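Local coordinates for Ufm1-specific protease (Caenorhabditis elegans, PDB 5EJJ), which acts as a thiol protease of the peptidase C78 family that cleaves the peptide bond at the C-terminal glycine of the ubiquitin-like modifier ufm-1, at residues R357-S362 / Y379-Y384; R399-I404 / P417-R422. All blocks are in the same frame, centred on the assembly; numbering follows the deposited sequence.

Contact 1: residues R357-S362 / Y379-Y384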
ATOM      1  N   ARG A 357      10.959  -5.656   3.444  1.00 59.31           N
ATOM      2  CA  ARG A 357      10.094  -4.483   3.610  1.00 49.82           C
ATOM      3  C   ARG A 357       9.390  -4.572   4.959  1.00 50.60           C
ATOM      4  O   ARG A 357       8.731  -5.567   5.250  1.00 54.51           O
ATOM      5  CB  ARG A 357       9.082  -4.382   2.460  1.00 41.95           C
ATOM      6  CG  ARG A 357       8.182  -3.142   2.452  1.00 41.87           C
ATOM      7  CD  ARG A 357       7.043  -3.329   1.438  1.00 39.95           C
ATOM      8  NE  ARG A 357       6.188  -2.157   1.196  1.00 39.67           N
ATOM      9  CZ  ARG A 357       6.094  -1.517   0.021  1.00 42.79           C
ATOM     10  NH1 ARG A 357       6.817  -1.914  -1.032  1.00 36.19           N
ATOM     11  NH2 ARG A 357       5.272  -0.475  -0.109  1.00 37.64           N
ATOM     12  N   GLU A 358       9.566  -3.539   5.782  1.00 50.68           N
ATOM     13  CA  GLU A 358       8.954  -3.442   7.113  1.00 47.47           C
ATOM     14  C   GLU A 358       9.148  -4.671   8.009  1.00 54.73           C
ATOM     15  O   GLU A 358       8.221  -5.457   8.195  1.00 60.05           O
ATOM     16  CB  GLU A 358       7.470  -3.092   6.994  1.00 48.81           C
ATOM     17  CG  GLU A 358       7.225  -1.698   6.411  1.00 52.31           C
ATOM     18  CD  GLU A 358       5.765  -1.252   6.486  1.00 56.57           C
ATOM     19  OE1 GLU A 358       4.973  -1.719   5.628  1.00 60.72           O
ATOM     20  OE2 GLU A 358       5.423  -0.440   7.396  1.00 51.08           O
ATOM     21  N   PRO A 359      10.362  -4.844   8.568  1.00 58.25           N
ATOM     22  CA  PRO A 359      10.595  -5.973   9.469  1.00 52.76           C
ATOM     23  C   PRO A 359       9.861  -5.765  10.769  1.00 48.60           C
ATOM     24  O   PRO A 359       9.370  -6.729  11.331  1.00 53.65           O
ATOM     25  CB  PRO A 359      12.099  -5.916   9.720  1.00 52.35           C
ATOM     26  CG  PRO A 359      12.642  -5.176   8.558  1.00 54.19           C
ATOM     27  CD  PRO A 359      11.616  -4.142   8.262  1.00 55.18           C
ATOM     28  N   HIS A 360       9.749  -4.527  11.230  1.00 47.10           N
ATOM     29  CA  HIS A 360       9.110  -4.287  12.520  1.00 51.54           C
ATOM     30  C   HIS A 360       7.654  -4.738  12.538  1.00 54.47           C
ATOM     31  O   HIS A 360       7.010  -4.715  13.586  1.00 54.25           O
ATOM     32  CB  HIS A 360       9.211  -2.814  12.927  1.00 47.50           C
ATOM     33  CG  HIS A 360       8.007  -2.002  12.569  1.00 48.96           C
ATOM     34  ND1 HIS A 360       7.819  -1.460  11.311  1.00 50.35           N
ATOM     35  CD2 HIS A 360       6.932  -1.629  13.304  1.00 46.70           C
ATOM     36  CE1 HIS A 360       6.679  -0.792  11.289  1.00 49.14           C
ATOM     37  NE2 HIS A 360       6.121  -0.880  12.486  1.00 50.71           N
ATOM     38  N   LEU A 361       7.139  -5.133  11.372  1.00 53.57           N
ATOM     39  CA  LEU A 361       5.769  -5.624  11.257  1.00 53.63           C
ATOM     40  C   LEU A 361       5.740  -7.145  11.289  1.00 61.72           C
ATOM     41  O   LEU A 361       4.821  -7.773  10.766  1.00 66.68           O
ATOM     42  CB  LEU A 361       5.088  -5.109   9.984  1.00 45.90           C
ATOM     43  CG  LEU A 361       4.728  -3.622   9.897  1.00 41.22           C
ATOM     44  CD1 LEU A 361       3.970  -3.349   8.617  1.00 37.18           C
ATOM     45  CD2 LEU A 361       3.943  -3.134  11.113  1.00 36.26           C
ATOM     46  N   SER A 362       6.764  -7.729  11.904  1.00 66.62           N
ATOM     47  CA  SER A 362       6.824  -9.167  12.122  1.00 62.10           C
ATOM     48  C   SER A 362       7.099  -9.417  13.598  1.00 63.05           C
ATOM     49  O   SER A 362       7.544 -10.489  13.978  1.00 71.24           O
ATOM     50  CB  SER A 362       7.915  -9.810  11.258  1.00 61.33           C
ATOM     51  OG  SER A 362       7.869  -9.341   9.918  1.00 52.98           O
ATOM     52  N   TYR A 379       9.371   1.034   4.617  1.00 29.76           N
ATOM     53  CA  TYR A 379      10.802   1.272   4.404  1.00 33.24           C
ATOM     54  C   TYR A 379      11.444  -0.096   4.154  1.00 39.54           C
ATOM     55  O   TYR A 379      10.795  -1.120   4.358  1.00 41.03           O
ATOM     56  CB  TYR A 379      11.428   1.890   5.665  1.00 34.49           C
ATOM     57  CG  TYR A 379      11.211   1.003   6.866  1.00 33.76           C
ATOM     58  CD1 TYR A 379      12.120   0.012   7.195  1.00 34.51           C
ATOM     59  CD2 TYR A 379      10.058   1.112   7.626  1.00 38.74           C
ATOM     60  CE1 TYR A 379      11.903  -0.827   8.255  1.00 42.62           C
ATOM     61  CE2 TYR A 379       9.826   0.276   8.699  1.00 43.18           C
ATOM     62  CZ  TYR A 379      10.750  -0.698   9.012  1.00 45.02           C
ATOM     63  OH  TYR A 379      10.519  -1.541  10.083  1.00 45.03           O
ATOM     64  N   ASN A 380      12.714  -0.127   3.746  1.00 39.96           N
ATOM     65  CA  ASN A 380      13.472  -1.390   3.701  1.00 45.68           C
ATOM     66  C   ASN A 380      14.546  -1.477   4.784  1.00 52.64           C
ATOM     67  O   ASN A 380      14.924  -0.473   5.382  1.00 50.90           O
ATOM     68  CB  ASN A 380      14.129  -1.630   2.338  1.00 46.43           C
ATOM     69  CG  ASN A 380      13.139  -2.047   1.270  1.00 50.77           C
ATOM     70  OD1 ASN A 380      12.271  -2.898   1.506  1.00 54.35           O
ATOM     71  ND2 ASN A 380      13.257  -1.441   0.082  1.00 41.86           N
ATOM     72  N   TYR A 381      15.044  -2.685   5.017  1.00 60.06           N
ATOM     73  CA  TYR A 381      16.075  -2.924   6.018  1.00 56.70           C
ATOM     74  C   TYR A 381      17.426  -3.101   5.342  1.00 61.86           C
ATOM     75  O   TYR A 381      17.693  -4.152   4.767  1.00 67.01           O
ATOM     76  CB  TYR A 381      15.735  -4.185   6.807  1.00 58.41           C
ATOM     77  CG  TYR A 381      16.689  -4.516   7.933  1.00 68.46           C
ATOM     78  CD1 TYR A 381      17.559  -3.560   8.445  1.00 71.12           C
ATOM     79  CD2 TYR A 381      16.718  -5.792   8.484  1.00 67.20           C
ATOM     80  CE1 TYR A 381      18.433  -3.864   9.465  1.00 71.29           C
ATOM     81  CE2 TYR A 381      17.582  -6.103   9.507  1.00 75.17           C
ATOM     82  CZ  TYR A 381      18.439  -5.138   9.995  1.00 76.84           C
ATOM     83  OH  TYR A 381      19.307  -5.448  11.019  1.00 79.29           O
ATOM     84  N   HIS A 382      18.273  -2.077   5.412  1.00 60.48           N
ATOM     85  CA  HIS A 382      19.649  -2.191   4.936  1.00 62.79           C
ATOM     86  C   HIS A 382      20.598  -2.421   6.109  1.00 68.78           C
ATOM     87  O   HIS A 382      20.326  -1.999   7.237  1.00 67.42           O
ATOM     88  CB  HIS A 382      20.074  -0.938   4.180  1.00 57.31           C
ATOM     89  CG  HIS A 382      19.144  -0.555   3.073  1.00 59.12           C
ATOM     90  ND1 HIS A 382      19.528  -0.551   1.748  1.00 59.45           N
ATOM     91  CD2 HIS A 382      17.854  -0.147   3.094  1.00 55.66           C
ATOM     92  CE1 HIS A 382      18.515  -0.154   1.000  1.00 51.96           C
ATOM     93  NE2 HIS A 382      17.484   0.093   1.792  1.00 55.70           N
ATOM     94  N   HIS A 383      21.719  -3.077   5.825  1.00 76.47           N
ATOM     95  CA  HIS A 383      22.667  -3.514   6.850  1.00 80.11           C
ATOM     96  C   HIS A 383      24.048  -3.838   6.260  1.00 80.89           C
ATOM     97  O   HIS A 383      24.328  -3.550   5.095  1.00 72.48           O
ATOM     98  CB  HIS A 383      22.114  -4.740   7.567  1.00 81.73           C
ATOM     99  CG  HIS A 383      21.374  -5.671   6.655  1.00 84.19           C
ATOM    100  ND1 HIS A 383      21.918  -6.142   5.484  1.00 82.90           N
ATOM    101  CD2 HIS A 383      20.125  -6.189   6.732  1.00 84.55           C
ATOM    102  CE1 HIS A 383      21.037  -6.917   4.870  1.00 89.38           C
ATOM    103  NE2 HIS A 383      19.948  -6.972   5.614  1.00 91.32           N
ATOM    104  N   TYR A 384      24.904  -4.449   7.072  1.00 85.12           N
ATOM    105  CA  TYR A 384      26.234  -4.873   6.626  1.00 87.53           C
ATOM    106  C   TYR A 384      26.146  -5.975   5.555  1.00 90.24           C
ATOM    107  O   TYR A 384      25.096  -6.588   5.379  1.00 90.07           O
ATOM    108  CB  TYR A 384      27.059  -5.367   7.828  1.00 88.11           C
ATOM    109  CG  TYR A 384      27.576  -4.276   8.744  1.00 78.45           C
ATOM    110  CD1 TYR A 384      27.501  -2.940   8.376  1.00 79.41           C
ATOM    111  CD2 TYR A 384      28.157  -4.585   9.968  1.00 76.59           C
ATOM    112  CE1 TYR A 384      27.984  -1.935   9.202  1.00 76.59           C
ATOM    113  CE2 TYR A 384      28.644  -3.585  10.805  1.00 78.66           C
ATOM    114  CZ  TYR A 384      28.553  -2.258  10.412  1.00 76.98           C
ATOM    115  OH  TYR A 384      29.032  -1.248  11.222  1.00 77.01           O
TER
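A single beta bridge between Arg357 and Asn380, on the approach to the papain-like (clan CA) catalytic core of this cysteine protease, joins the chain before strand 371-374 to the chain that follows it. Glu358 N donates to Tyr379 O over 3.1 Å. The same carbonyl oxygen also receives a CA-H...O contact from Arg357 CA.

Most of the interface is built round Tyr379. Its CG lies between the backbone N and the carbonyl carbon (chi1 57°), and this torsion carries the ring across to the turn at 358-360. Glu358 CA sits over one face of the ring, 4.2 Å from its centroid, as a CH-pi contact, while Pro359 CD approaches CE1 obliquely. The hydroxyl reaches His360 twice: the backbone N donates to OH at 3.3 Å, and ND1 forms a hydrogen bond with OH at 3.0 Å in which either may be the donor. ND1 lies at the edge of the tyrosine ring, near its plane, and the two rings meet rim to rim, neither over the other's face, with planes 22° apart. Two bonds thus grip one phenol oxygen of a buried residue, and the one to ND1 limits the rotation of the imidazole.

Beyond the proline, Pro359 CG packs on Tyr381 CB at 3.7 Å. The Tyr381 hydroxyl is hydrogen-bonded to the backbone O of Asp520, probably one of the catalytic residues. His360 and Tyr379 both pack against Leu503 of strand 499-507; Leu517 and Leu519 of strand 514-519 extend that apolar surface, and Ser406 of helix 396-409 touches Tyr379.

Contact 2: residues R399-I404 / P417-R422; sequences RSFQTI and PVPSHR
Arg399 and His421 meet face to edge where helix 396-409, the helix that begins at Cys396, the probable nucleophile, as in papain-like proteases, packs on the 417-422 connection and the first turn of helix 421-425. The imidazole stands almost upright on the guanidinium, the two planes 77° apart, with His421 CE1 above the centre of the arginine group and 3.5 Å from CZ. Seen from the histidine, Arg399 NH2 lies at the ring edge, near its plane. A bend at chi2 (-39°) folds the arginine chain and helps to set its flat end across that edge. Arg399 NE also makes a salt bridge to Asp391, while the rings of Trp394 and Tyr398 meet that of His421.

Gln402, nearly one helical turn on, spans the gap between the helix and the loop with its amide. Its chain is extended beyond CG, and this carries NE2 out to Pro419 O, a 2.7 Å hydrogen bond that is close to straight at 169°. The oxygen lies in the plane of the amide, and the donor lies in the carbonyl plane of Pro419, so the two flat groups share this bond without tilting away from it. The other end of the amide, OE1, faces Arg399 NH1, at a modelled distance too short to be trusted.

Apolar contacts continue beside this polar row. The pyrrolidine of Pro419 comes to the edge of the Phe401 ring, and Leu457 of helix 447-457 and Trp405 also touch the proline. The CB of Val418 points toward the helix, and CG1 comes within 4.3 Å of Gln402 O.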
ATOM      1  N   ARG A 399      24.246   2.524   6.257  1.00 54.02           N
ATOM      2  CA  ARG A 399      23.101   1.642   6.210  1.00 55.36           C
ATOM      3  C   ARG A 399      21.843   2.345   6.712  1.00 55.67           C
ATOM      4  O   ARG A 399      20.786   2.251   6.080  1.00 55.06           O
ATOM      5  CB  ARG A 399      23.391   0.368   7.015  1.00 59.65           C
ATOM      6  CG  ARG A 399      24.596  -0.405   6.489  1.00 60.33           C
ATOM      7  CD  ARG A 399      24.611  -0.361   4.968  1.00 65.26           C
ATOM      8  NE  ARG A 399      25.434  -1.401   4.361  1.00 71.36           N
ATOM      9  CZ  ARG A 399      25.295  -1.813   3.103  1.00 73.80           C
ATOM     10  NH1 ARG A 399      24.354  -1.286   2.329  1.00 71.62           N
ATOM     11  NH2 ARG A 399      26.082  -2.768   2.625  1.00 81.20           N
ATOM     12  N   SER A 400      21.959   3.057   7.835  1.00 52.12           N
ATOM     13  CA  SER A 400      20.828   3.812   8.367  1.00 48.40           C
ATOM     14  C   SER A 400      20.426   4.904   7.405  1.00 45.54           C
ATOM     15  O   SER A 400      19.254   5.266   7.314  1.00 45.79           O
ATOM     16  CB  SER A 400      21.156   4.433   9.717  1.00 47.17           C
ATOM     17  OG  SER A 400      21.033   3.460  10.723  1.00 55.40           O
ATOM     18  N   PHE A 401      21.409   5.433   6.694  1.00 45.50           N
ATOM     19  CA  PHE A 401      21.134   6.439   5.690  1.00 46.10           C
ATOM     20  C   PHE A 401      20.309   5.802   4.587  1.00 43.16           C
ATOM     21  O   PHE A 401      19.348   6.392   4.091  1.00 39.86           O
ATOM     22  CB  PHE A 401      22.430   6.982   5.107  1.00 45.21           C
ATOM     23  CG  PHE A 401      22.224   7.835   3.916  1.00 37.70           C
ATOM     24  CD1 PHE A 401      21.847   9.162   4.060  1.00 39.81           C
ATOM     25  CD2 PHE A 401      22.383   7.316   2.654  1.00 37.08           C
ATOM     26  CE1 PHE A 401      21.649   9.971   2.965  1.00 43.39           C
ATOM     27  CE2 PHE A 401      22.179   8.114   1.547  1.00 47.99           C
ATOM     28  CZ  PHE A 401      21.808   9.451   1.705  1.00 48.80           C
ATOM     29  N   GLN A 402      20.703   4.590   4.216  1.00 44.39           N
ATOM     30  CA  GLN A 402      20.025   3.836   3.172  1.00 46.24           C
ATOM     31  C   GLN A 402      18.581   3.491   3.558  1.00 44.35           C
ATOM     32  O   GLN A 402      17.646   3.670   2.760  1.00 39.74           O
ATOM     33  CB  GLN A 402      20.837   2.587   2.808  1.00 46.81           C
ATOM     34  CG  GLN A 402      22.066   2.894   1.952  1.00 42.65           C
ATOM     35  CD  GLN A 402      22.833   1.646   1.578  1.00 51.00           C
ATOM     36  OE1 GLN A 402      22.815   0.658   2.313  1.00 52.44           O
ATOM     37  NE2 GLN A 402      23.507   1.675   0.422  1.00 54.06           N
ATOM     38  N   THR A 403      18.401   3.008   4.783  1.00 41.69           N
ATOM     39  CA  THR A 403      17.063   2.822   5.314  1.00 36.28           C
ATOM     40  C   THR A 403      16.252   4.110   5.188  1.00 32.61           C
ATOM     41  O   THR A 403      15.215   4.119   4.557  1.00 36.49           O
ATOM     42  CB  THR A 403      17.083   2.352   6.763  1.00 38.60           C
ATOM     43  OG1 THR A 403      17.648   1.035   6.831  1.00 44.30           O
ATOM     44  CG2 THR A 403      15.669   2.328   7.318  1.00 35.84           C
ATOM     45  N   ILE A 404      16.736   5.211   5.738  1.00 32.03           N
ATOM     46  CA  ILE A 404      16.012   6.471   5.599  1.00 31.57           C
ATOM     47  C   ILE A 404      15.710   6.774   4.135  1.00 32.02           C
ATOM     48  O   ILE A 404      14.677   7.356   3.808  1.00 30.65           O
ATOM     49  CB  ILE A 404      16.784   7.650   6.240  1.00 32.97           C
ATOM     50  CG1 ILE A 404      16.942   7.416   7.738  1.00 30.62           C
ATOM     51  CG2 ILE A 404      16.073   8.983   6.022  1.00 25.92           C
ATOM     52  CD1 ILE A 404      17.785   8.443   8.395  1.00 31.06           C
ATOM     53  N   PRO A 417      17.117   5.822  -6.901  1.00 47.32           N
ATOM     54  CA  PRO A 417      17.426   4.613  -6.119  1.00 48.37           C
ATOM     55  C   PRO A 417      18.349   4.896  -4.922  1.00 48.36           C
ATOM     56  O   PRO A 417      19.113   5.866  -4.952  1.00 43.00           O
ATOM     57  CB  PRO A 417      18.139   3.724  -7.136  1.00 43.41           C
ATOM     58  CG  PRO A 417      18.835   4.705  -8.050  1.00 49.45           C
ATOM     59  CD  PRO A 417      17.952   5.939  -8.110  1.00 45.46           C
ATOM     60  N   VAL A 418      18.283   4.061  -3.886  1.00 50.64           N
ATOM     61  CA  VAL A 418      19.162   4.240  -2.726  1.00 50.86           C
ATOM     62  C   VAL A 418      20.645   4.168  -3.114  1.00 51.87           C
ATOM     63  O   VAL A 418      21.073   3.242  -3.809  1.00 47.98           O
ATOM     64  CB  VAL A 418      18.816   3.289  -1.539  1.00 45.66           C
ATOM     65  CG1 VAL A 418      17.328   3.035  -1.504  1.00 46.03           C
ATOM     66  CG2 VAL A 418      19.595   1.967  -1.602  1.00 43.81           C
ATOM     67  N   PRO A 419      21.419   5.191  -2.701  1.00 56.98           N
ATOM     68  CA  PRO A 419      22.839   5.291  -3.068  1.00 54.12           C
ATOM     69  C   PRO A 419      23.756   4.257  -2.404  1.00 52.19           C
ATOM     70  O   PRO A 419      23.455   3.702  -1.345  1.00 45.93           O
ATOM     71  CB  PRO A 419      23.212   6.718  -2.639  1.00 51.96           C
ATOM     72  CG  PRO A 419      21.884   7.470  -2.600  1.00 47.99           C
ATOM     73  CD  PRO A 419      20.913   6.445  -2.106  1.00 49.13           C
ATOM     74  N   SER A 420      24.872   3.994  -3.077  1.00 63.90           N
ATOM     75  CA  SER A 420      25.931   3.122  -2.580  1.00 66.68           C
ATOM     76  C   SER A 420      26.848   3.961  -1.705  1.00 65.62           C
ATOM     77  O   SER A 420      26.818   5.196  -1.783  1.00 59.77           O
ATOM     78  CB  SER A 420      26.745   2.579  -3.754  1.00 60.25           C
ATOM     79  OG  SER A 420      27.203   3.648  -4.573  1.00 56.95           O
ATOM     80  N   HIS A 421      27.666   3.299  -0.888  1.00 63.36           N
ATOM     81  CA  HIS A 421      28.635   4.009  -0.066  1.00 56.97           C
ATOM     82  C   HIS A 421      29.389   5.001  -0.929  1.00 58.35           C
ATOM     83  O   HIS A 421      29.372   6.199  -0.643  1.00 59.01           O
ATOM     84  CB  HIS A 421      29.634   3.058   0.579  1.00 52.82           C
ATOM     85  CG  HIS A 421      29.008   1.936   1.337  1.00 54.42           C
ATOM     86  ND1 HIS A 421      28.360   0.893   0.714  1.00 63.66           N
ATOM     87  CD2 HIS A 421      28.952   1.675   2.665  1.00 58.52           C
ATOM     88  CE1 HIS A 421      27.921   0.043   1.624  1.00 69.40           C
ATOM     89  NE2 HIS A 421      28.272   0.493   2.817  1.00 63.24           N
ATOM     90  N   ARG A 422      30.013   4.505  -2.001  1.00 58.80           N
ATOM     91  CA  ARG A 422      30.880   5.340  -2.833  1.00 63.79           C
ATOM     92  C   ARG A 422      30.151   6.582  -3.305  1.00 62.71           C
ATOM     93  O   ARG A 422      30.737   7.668  -3.417  1.00 59.42           O
ATOM     94  CB  ARG A 422      31.425   4.563  -4.037  1.00 73.45           C
ATOM     95  CG  ARG A 422      32.236   5.422  -5.022  1.00 84.83           C
ATOM     96  CD  ARG A 422      33.286   4.594  -5.754  1.00 93.47           C
ATOM     97  NE  ARG A 422      34.345   5.420  -6.334  1.00110.05           N
ATOM     98  CZ  ARG A 422      35.389   5.900  -5.657  1.00111.86           C
ATOM     99  NH1 ARG A 422      35.519   5.655  -4.355  1.00101.02           N
ATOM    100  NH2 ARG A 422      36.302   6.637  -6.279  1.00112.94           N
TER

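Overall arrangement
From helix 312-325 the chain enters residues 357-362, and contact 1 closes a loop of 16 residues that contains strand 371-374; the chain then runs into helix 396-409, and contact 2 closes a second loop of 12 residues, bringing the entry to helix 421-425 back onto that helix. The loops neither nest nor cross; the centres of the two contacts are about 13 Å apart, and they touch where His382 packs on Val418. Residues 379-384 run between sheet and helix: Tyr379 and Tyr381 touch Leu519 of strand 514-519, while Tyr379 and His382 touch Ser406 of helix 396-409, tying the sheet side of the catalytic domain to its helical side.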